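Local coordinates for protein ADP/ATP-dependent NAD(P)H-hydrate dehydratase (Bacillus subtilis, PDB 3RPZ) that probably repairs damaged nicotinamide cofactors by removing water from hydrated NADH and NADPH at the expense of ADP or ATP, at residues L61-S66 and A80-D85; I102-G107 and V128-G133. All coordinates share one frame; numbering follows the deposited sequence.

Contact 1 of 2, residues L61-S66 and A80-D85; sequences LVIGTS and ATYWRD. With NPW (beta-6-hydroxy-1,4,5,6-tetrahydronicotinamide adenine dinucleotide phosphate), chain D.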
loop_
_atom_site.group_PDB
_atom_site.type_symbol
_atom_site.label_atom_id
_atom_site.label_comp_id
_atom_site.label_asym_id
_atom_site.label_seq_id
_atom_site.Cartn_x
_atom_site.Cartn_y
_atom_site.Cartn_z
ATOM N N LEU A 61 -13.962 13.153 -6.839
ATOM C CA LEU A 61 -13.886 12.264 -8.006
ATOM C C LEU A 61 -14.803 11.083 -7.809
ATOM O O LEU A 61 -14.756 10.387 -6.761
ATOM C CB LEU A 61 -12.464 11.743 -8.193
ATOM C CG LEU A 61 -12.256 10.754 -9.344
ATOM C CD1 LEU A 61 -12.485 11.437 -10.689
ATOM C CD2 LEU A 61 -10.865 10.067 -9.302
ATOM N N VAL A 62 -15.655 10.844 -8.792
ATOM C CA VAL A 62 -16.456 9.638 -8.916
ATOM C C VAL A 62 -15.819 8.756 -9.992
ATOM O O VAL A 62 -15.580 9.262 -11.095
ATOM C CB VAL A 62 -17.903 9.976 -9.278
ATOM C CG1 VAL A 62 -18.733 8.712 -9.509
ATOM C CG2 VAL A 62 -18.522 10.838 -8.157
ATOM N N ILE A 63 -15.531 7.505 -9.682
ATOM C CA ILE A 63 -14.962 6.560 -10.655
ATOM C C ILE A 63 -16.073 5.603 -11.042
ATOM O O ILE A 63 -16.636 4.914 -10.180
ATOM C CB ILE A 63 -13.774 5.839 -10.087
ATOM C CG1 ILE A 63 -12.658 6.846 -9.705
ATOM C CG2 ILE A 63 -13.239 4.846 -11.145
ATOM C CD1 ILE A 63 -11.403 6.193 -9.088
ATOM N N GLY A 64 -16.419 5.604 -12.329
ATOM C CA GLY A 64 -17.384 4.653 -12.883
ATOM C C GLY A 64 -16.609 3.508 -13.509
ATOM O O GLY A 64 -16.077 3.586 -14.613
ATOM N N THR A 65 -16.525 2.416 -12.782
ATOM C CA THR A 65 -15.761 1.239 -13.216
ATOM C C THR A 65 -16.515 0.004 -12.794
ATOM O O THR A 65 -17.456 0.058 -12.016
ATOM C CB THR A 65 -14.361 1.284 -12.696
ATOM O OG1 THR A 65 -13.541 0.269 -13.393
ATOM C CG2 THR A 65 -14.275 1.012 -11.180
ATOM N N SER A 66 -15.994 -1.125 -13.313
ATOM C CA SER A 66 -16.559 -2.412 -13.074
ATOM C C SER A 66 -16.513 -2.769 -11.593
ATOM O O SER A 66 -15.541 -2.359 -10.901
ATOM C CB SER A 66 -15.757 -3.432 -13.924
ATOM O OG SER A 66 -15.791 -3.084 -15.320
ATOM N N ALA A 80 -11.645 8.697 -3.519
ATOM C CA ALA A 80 -12.607 8.590 -4.581
ATOM C C ALA A 80 -13.830 7.829 -4.141
ATOM O O ALA A 80 -13.738 6.961 -3.255
ATOM C CB ALA A 80 -11.991 7.861 -5.781
ATOM N N THR A 81 -14.988 8.146 -4.729
ATOM C CA THR A 81 -16.201 7.369 -4.595
ATOM C C THR A 81 -16.557 6.745 -5.956
ATOM O O THR A 81 -15.829 6.969 -6.934
ATOM C CB THR A 81 -17.370 8.154 -4.048
ATOM O OG1 THR A 81 -17.746 9.148 -5.026
ATOM C CG2 THR A 81 -17.027 8.786 -2.675
ATOM N N TYR A 82 -17.617 5.950 -6.006
ATOM C CA TYR A 82 -17.848 5.061 -7.161
ATOM C C TYR A 82 -19.258 5.159 -7.718
ATOM O O TYR A 82 -20.211 5.330 -6.982
ATOM C CB TYR A 82 -17.504 3.609 -6.781
ATOM C CG TYR A 82 -16.097 3.511 -6.383
ATOM C CD1 TYR A 82 -15.070 3.429 -7.324
ATOM C CD2 TYR A 82 -15.751 3.632 -5.056
ATOM C CE1 TYR A 82 -13.728 3.489 -6.947
ATOM C CE2 TYR A 82 -14.409 3.725 -4.673
ATOM C CZ TYR A 82 -13.420 3.637 -5.625
ATOM O OH TYR A 82 -12.085 3.764 -5.322
ATOM N N TRP A 83 -19.314 4.989 -9.023
ATOM C CA TRP A 83 -20.531 4.732 -9.759
ATOM C C TRP A 83 -20.353 3.304 -10.275
ATOM O O TRP A 83 -19.550 3.030 -11.166
ATOM C CB TRP A 83 -20.713 5.728 -10.888
ATOM C CG TRP A 83 -21.992 5.500 -11.691
ATOM C CD1 TRP A 83 -23.100 4.825 -11.278
ATOM C CD2 TRP A 83 -22.249 5.971 -12.995
ATOM N NE1 TRP A 83 -24.067 4.864 -12.273
ATOM C CE2 TRP A 83 -23.563 5.577 -13.329
ATOM C CE3 TRP A 83 -21.525 6.741 -13.899
ATOM C CZ2 TRP A 83 -24.123 5.878 -14.568
ATOM C CZ3 TRP A 83 -22.110 7.060 -15.136
ATOM C CH2 TRP A 83 -23.390 6.621 -15.435
ATOM N N ARG A 84 -21.009 2.365 -9.596
ATOM C CA ARG A 84 -20.772 0.966 -9.784
ATOM C C ARG A 84 -21.174 0.565 -11.230
ATOM O O ARG A 84 -22.314 0.822 -11.656
ATOM C CB ARG A 84 -21.558 0.178 -8.718
ATOM C CG ARG A 84 -21.342 -1.280 -8.763
ATOM C CD ARG A 84 -21.902 -1.913 -7.434
ATOM N NE ARG A 84 -21.207 -1.392 -6.267
ATOM C CZ ARG A 84 -20.105 -1.908 -5.726
ATOM N NH1 ARG A 84 -19.669 -3.110 -6.066
ATOM N NH2 ARG A 84 -19.447 -1.245 -4.782
ATOM N N ASP A 85 -20.234 -0.073 -11.939
ATOM C CA ASP A 85 -20.399 -0.417 -13.369
ATOM C C ASP A 85 -20.757 0.810 -14.177
ATOM O O ASP A 85 -21.485 0.731 -15.167
ATOM C CB ASP A 85 -21.411 -1.550 -13.564
ATOM C CG ASP A 85 -20.897 -2.851 -13.038
ATOM O OD1 ASP A 85 -19.700 -3.156 -13.254
ATOM O OD2 ASP A 85 -21.698 -3.561 -12.414
HETATM P P NPW D . -22.045 23.756 -3.548
HETATM O O1 NPW D . -22.954 22.843 -4.339
HETATM O O2 NPW D . -20.572 23.574 -3.719
HETATM O O3 NPW D . -22.428 25.245 -3.624
HETATM P PA NPW D . -22.988 16.689 0.169
HETATM P PB NPW D . -20.433 15.374 0.627
HETATM C C1A NPW D . -22.356 22.362 0.090
HETATM C C1B NPW D . -19.158 10.978 1.735
HETATM N N1C NPW D . -17.813 11.112 1.228
HETATM N N1D NPW D . -19.660 26.391 1.698
HETATM C C2A NPW D . -22.164 22.188 -1.416
HETATM O O2A NPW D . -22.379 23.459 -1.994
HETATM C C2B NPW D . -19.443 11.765 3.019
HETATM O O2B NPW D . -18.882 11.162 4.158
HETATM C C2C NPW D . -17.043 10.106 0.911
HETATM C C2D NPW D . -20.782 26.334 0.966
HETATM C C3A NPW D . -23.234 21.168 -1.767
HETATM O O3A NPW D . -24.545 21.758 -1.898
HETATM C C3B NPW D . -20.984 11.705 2.979
HETATM O O3B NPW D . -21.380 10.438 3.522
HETATM C C3C NPW D . -15.882 9.998 0.331
HETATM N N3D NPW D . -21.460 25.247 0.561
HETATM C C4B NPW D . -21.277 11.760 1.473
HETATM O O4B NPW D . -20.038 11.494 0.753
HETATM C C4C NPW D . -15.266 11.310 -0.144
HETATM C C4D NPW D . -20.885 24.128 1.020
HETATM O O4D NPW D . -22.740 21.060 0.542
HETATM C C4E NPW D . -23.212 20.285 -0.534
HETATM C C5A NPW D . -19.680 24.067 1.773
HETATM C C5B NPW D . -21.809 13.119 1.010
HETATM O O5B NPW D . -21.008 14.177 1.541
HETATM C C5C NPW D . -16.361 12.346 -0.318
HETATM C C5E NPW D . -22.263 19.095 -0.682
HETATM O O5E NPW D . -22.516 18.189 0.386
HETATM C C6C NPW D . -17.240 12.467 0.959
HETATM O O6C NPW D . -16.516 12.917 2.100
HETATM C C6D NPW D . -19.021 25.286 2.143
HETATM N N6D NPW D . -17.910 25.394 2.852
HETATM N N7A NPW D . -19.276 22.777 2.054
HETATM C C7C NPW D . -15.156 8.768 0.203
HETATM N N7C NPW D . -13.961 8.792 -0.368
HETATM O O7C NPW D . -15.674 7.687 0.583
HETATM C C8A NPW D . -20.255 22.004 1.444
HETATM N N9A NPW D . -21.210 22.868 0.841
HETATM O OA1 NPW D . -23.902 16.547 -0.975
HETATM O OA2 NPW D . -23.425 16.396 1.517
HETATM O OA3 NPW D . -21.660 15.888 -0.257
HETATM O OB1 NPW D . -19.935 16.367 1.579
HETATM O OB2 NPW D . -19.490 14.839 -0.403
HETATM O O HOH W 1 -16.748 11.733 -4.626
#

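Contact 2 of 2, residues I102-G107 and V128-G133; sequences IAIGPG and VILDAG. With NPW (beta-6-hydroxy-1,4,5,6-tetrahydronicotinamide adenine dinucleotide phosphate), chain B.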
loop_
_atom_site.group_PDB
_atom_site.type_symbol
_atom_site.label_atom_id
_atom_site.label_comp_id
_atom_site.label_asym_id
_atom_site.label_seq_id
_atom_site.Cartn_x
_atom_site.Cartn_y
_atom_site.Cartn_z
ATOM N N ILE A 102 -15.415 15.253 -17.391
ATOM C CA ILE A 102 -15.551 13.794 -17.512
ATOM C C ILE A 102 -14.394 13.276 -18.359
ATOM O O ILE A 102 -14.096 13.882 -19.405
ATOM C CB ILE A 102 -16.885 13.405 -18.174
ATOM C CG1 ILE A 102 -18.049 13.982 -17.372
ATOM C CG2 ILE A 102 -16.985 11.875 -18.368
ATOM C CD1 ILE A 102 -19.426 13.792 -18.033
ATOM N N ALA A 103 -13.788 12.163 -17.976
ATOM C CA ALA A 103 -12.860 11.437 -18.823
ATOM C C ALA A 103 -13.341 10.028 -19.008
ATOM O O ALA A 103 -13.826 9.406 -18.072
ATOM C CB ALA A 103 -11.454 11.423 -18.218
ATOM N N ILE A 104 -13.147 9.501 -20.218
ATOM C CA ILE A 104 -13.523 8.126 -20.542
ATOM C C ILE A 104 -12.420 7.465 -21.363
ATOM O O ILE A 104 -11.827 8.099 -22.226
ATOM C CB ILE A 104 -14.891 8.038 -21.288
ATOM C CG1 ILE A 104 -15.288 6.592 -21.585
ATOM C CG2 ILE A 104 -14.929 8.836 -22.474
ATOM C CD1 ILE A 104 -16.816 6.276 -21.828
ATOM N N GLY A 105 -12.091 6.210 -21.052
ATOM C CA GLY A 105 -11.314 5.373 -21.948
ATOM C C GLY A 105 -10.178 4.545 -21.396
ATOM O O GLY A 105 -9.923 3.483 -21.940
ATOM N N PRO A 106 -9.393 5.088 -20.428
ATOM C CA PRO A 106 -8.236 4.296 -19.978
ATOM C C PRO A 106 -8.610 2.915 -19.502
ATOM O O PRO A 106 -9.497 2.786 -18.681
ATOM C CB PRO A 106 -7.589 5.179 -18.928
ATOM C CG PRO A 106 -8.012 6.585 -19.272
ATOM C CD PRO A 106 -9.426 6.412 -19.793
ATOM N N GLY A 107 -7.973 1.885 -20.036
ATOM C CA GLY A 107 -8.302 0.502 -19.667
ATOM C C GLY A 107 -9.655 -0.005 -20.037
ATOM O O GLY A 107 -10.113 -1.009 -19.519
ATOM N N VAL A 128 -14.936 17.156 -21.875
ATOM C CA VAL A 128 -14.865 15.686 -21.929
ATOM C C VAL A 128 -13.541 15.305 -22.540
ATOM O O VAL A 128 -13.160 15.849 -23.597
ATOM C CB VAL A 128 -16.032 15.102 -22.724
ATOM C CG1 VAL A 128 -15.844 13.570 -22.960
ATOM C CG2 VAL A 128 -17.357 15.384 -22.003
ATOM N N ILE A 129 -12.830 14.384 -21.907
ATOM C CA ILE A 129 -11.608 13.801 -22.428
ATOM C C ILE A 129 -11.868 12.383 -22.880
ATOM O O ILE A 129 -12.507 11.591 -22.172
ATOM C CB ILE A 129 -10.529 13.689 -21.323
ATOM C CG1 ILE A 129 -10.233 15.057 -20.696
ATOM C CG2 ILE A 129 -9.272 13.001 -21.817
ATOM C CD1 ILE A 129 -9.713 14.927 -19.221
ATOM N N LEU A 130 -11.439 12.074 -24.091
ATOM C CA LEU A 130 -11.510 10.728 -24.650
ATOM C C LEU A 130 -10.098 10.228 -24.850
ATOM O O LEU A 130 -9.263 10.892 -25.478
ATOM C CB LEU A 130 -12.254 10.656 -25.987
ATOM C CG LEU A 130 -13.635 11.292 -26.000
ATOM C CD1 LEU A 130 -14.277 11.111 -27.390
ATOM C CD2 LEU A 130 -14.548 10.803 -24.921
ATOM N N ASP A 131 -9.821 9.036 -24.336
ATOM C CA ASP A 131 -8.516 8.411 -24.398
ATOM C C ASP A 131 -8.661 6.936 -24.697
ATOM O O ASP A 131 -9.715 6.356 -24.436
ATOM C CB ASP A 131 -7.771 8.582 -23.045
ATOM C CG ASP A 131 -6.356 8.118 -23.059
ATOM O OD1 ASP A 131 -5.698 8.171 -24.113
ATOM O OD2 ASP A 131 -5.911 7.654 -21.978
ATOM N N ALA A 132 -7.598 6.336 -25.178
ATOM C CA ALA A 132 -7.457 4.856 -25.117
ATOM C C ALA A 132 -8.642 4.135 -25.773
ATOM O O ALA A 132 -8.872 4.343 -26.951
ATOM C CB ALA A 132 -7.193 4.430 -23.645
ATOM N N GLY A 133 -9.357 3.290 -25.048
ATOM C CA GLY A 133 -10.447 2.528 -25.633
ATOM C C GLY A 133 -11.623 3.338 -26.110
ATOM O O GLY A 133 -12.449 2.806 -26.832
HETATM P P NPW B . 4.818 -0.105 -32.244
HETATM O O1 NPW B . 4.084 -1.420 -32.386
HETATM O O2 NPW B . 5.623 0.101 -31.002
HETATM O O3 NPW B . 5.619 0.305 -33.493
HETATM P PA NPW B . -2.199 0.069 -28.322
HETATM P PB NPW B . -1.831 0.690 -25.504
HETATM C C1A NPW B . 1.943 2.424 -31.467
HETATM C C1B NPW B . -4.544 0.289 -21.675
HETATM N N1C NPW B . -3.440 0.291 -20.746
HETATM N N1D NPW B . 5.353 6.200 -31.919
HETATM C C2A NPW B . 2.674 1.099 -31.260
HETATM O O2A NPW B . 3.672 1.035 -32.258
HETATM C C2B NPW B . -4.816 1.637 -22.354
HETATM O O2B NPW B . -5.450 2.555 -21.498
HETATM C C2C NPW B . -3.509 -0.159 -19.521
HETATM C C2D NPW B . 5.033 5.214 -32.769
HETATM C C3A NPW B . 1.562 0.080 -31.442
HETATM O O3A NPW B . 1.267 -0.182 -32.830
HETATM C C3B NPW B . -5.716 1.131 -23.500
HETATM O O3B NPW B . -7.043 0.990 -22.976
HETATM C C3C NPW B . -2.634 -0.371 -18.581
HETATM N N3D NPW B . 4.127 4.235 -32.608
HETATM C C4B NPW B . -5.110 -0.245 -23.811
HETATM O O4B NPW B . -4.226 -0.618 -22.714
HETATM C C4C NPW B . -1.185 -0.087 -18.962
HETATM C C4D NPW B . 3.493 4.359 -31.435
HETATM O O4D NPW B . 0.644 2.193 -30.914
HETATM C C4E NPW B . 0.389 0.812 -30.818
HETATM C C5A NPW B . 3.772 5.341 -30.445
HETATM C C5B NPW B . -4.291 -0.266 -25.105
HETATM O O5B NPW B . -3.396 0.848 -25.149
HETATM C C5C NPW B . -1.042 -0.148 -20.472
HETATM C C5E NPW B . 0.218 0.488 -29.333
HETATM O O5E NPW B . -1.046 0.988 -28.912
HETATM C C6C NPW B . -2.088 0.758 -21.181
HETATM O O6C NPW B . -1.935 2.141 -20.874
HETATM C C6D NPW B . 4.771 6.336 -30.706
HETATM N N6D NPW B . 5.130 7.320 -29.898
HETATM N N7A NPW B . 3.014 5.194 -29.301
HETATM C C7C NPW B . -2.968 -0.757 -17.241
HETATM N N7C NPW B . -1.991 -0.899 -16.358
HETATM O O7C NPW B . -4.163 -1.004 -16.934
HETATM C C8A NPW B . 2.244 4.073 -29.579
HETATM N N9A NPW B . 2.563 3.611 -30.885
HETATM O OA1 NPW B . -2.255 -1.249 -28.973
HETATM O OA2 NPW B . -3.300 1.001 -28.424
HETATM O OA3 NPW B . -1.761 -0.233 -26.805
HETATM O OB1 NPW B . -1.357 2.057 -25.724
HETATM O OB2 NPW B . -1.142 -0.145 -24.472
#

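Contact 1 of 2, residues L61-S66 and A80-D85
Tyr-82 swings its CG anti to its own carbonyl carbon (chi1 -60°), which lays the phenol ring alongside Ile-63, the two side chains running the same way off the strand pair. Ring atom CD1 of Tyr-82 comes within 3.9 Å of Ile-63 CB, while the far end of the isoleucine, CD1, reaches back to Ala-80 CB at 3.8 Å. Helix 70-73 closes over this side, with Ile-70 and Ile-73 against the tyrosine. On the opposite face the branches of Val-62 are shared out: CG1, anti to the backbone N (chi1 176°), meets Trp-83 CB at 3.8 Å, and CG2 lies beside Thr-81 OG1. The indole itself leads away, toward Leu-95 and Lys-89.

The backbones zip together in parallel. Thr-81 N gives a nearly straight bond to Leu-61 O, Ile-63 N donates to Thr-81 O at 2.8 Å, and Trp-83 N reaches Ile-63 O at 2.9 Å from well above the plane of that carbonyl. Beyond Gly-64 the pairing frays: the bonds Thr-65 N to Trp-83 O and Asp-85 N to Thr-65 O are both weak. Leu-61 O has a second donor, a water that also bonds Thr-81 OG1 at 2.8 Å. Thr-81 CG2 touches C7C of the bound hydrate at 3.4 Å, the carboxamide carbon on its tetrahydronicotinamide ring. Arg-84 makes salt bridges to Glu-67 and to Asp-41 of the second subunit, which brings a neighbouring chain against this border strand. Strands 60-65 and 81-84, joined through helix 70-73, make a parallel beta-alpha-beta unit at one border of the chain's central sheet, beside a nucleotide site that Asp-219 and His-152 of the second subunit help complete.

Contact 2 of 2, residues I102-G107 and V128-G133
Ile-129 N donates to Ile-102 O at 2.8 Å, in the carbonyl plane and with an N-H...O angle of 164°. The next rung runs the other way, Ile-104 N to Ile-129 O at 2.9 Å, and Asp-131 N then reaches Ile-104 O at 3.1 Å. This alternation is that of two parallel strands. Past the strand ends the two segments still hold each other through Gly-133 N and Gly-105 O, 3.2 Å apart, but here the donor stands above the carbonyl plane.

Side chains pair face by face. Ala-103 CB sits 4.0 Å from both CB and CD1 of Ile-129; CG1 of that isoleucine, anti to its carbonyl carbon (chi1 -57°), carries CD1 to the alanine. Ile-104 and Leu-130 leave from the other face. Pro-106 crosses Asp-131 at about a right angle, CG to OD2, while the carboxylate has its firmer partner in Thr-222. Gly-105, with positive phi (135°), brings its CA within 3.1 Å of Asp-131 O, a close CA-H...O contact.

The turns beyond the strands form part of the nucleotide pocket. Gly-107 N bonds ribose O2B of the hydrate at 3.0 Å and O3B only weakly, and Ala-132 CB packs against O2B. The Asp-131 side chain is about 4 Å from a bound magnesium ion.

Strand 101-104, helix 112-121 and strand 128-130 form a beta-alpha-beta unit. The helix covers the Ile-102, Ile-104, Val-128 and Leu-130 face, with Ala-117, Val-118 and Val-121 touching it. Helix 217-231 presses Ile-225 and Leu-229 onto Ile-129 from the other side, and strands 32-36 and 147-149 flank the pair within the sheet.

Overall arrangement
Going from the N terminus, the chain lays down strand 32-36 before it reaches either contact. Contact 1 closes the earlier of the two loops, from strand 60-65 through helix 70-73 to strand 81-84. The chain then returns past strand 60-65 to the far side of strand 32-36, where contact 2 closes a second loop through helix 112-121. The loops follow in series, neither enclosing nor crossing the other. Their centres are 14 Å apart and their nearest atoms about 7 Å, too far for direct contact; strand 32-36 bridges the gap, bonded to both 60-65 and 101-104. Contact 1 builds the border of the sheet, contact 2 its buried middle, and each meets a different bound hydrate.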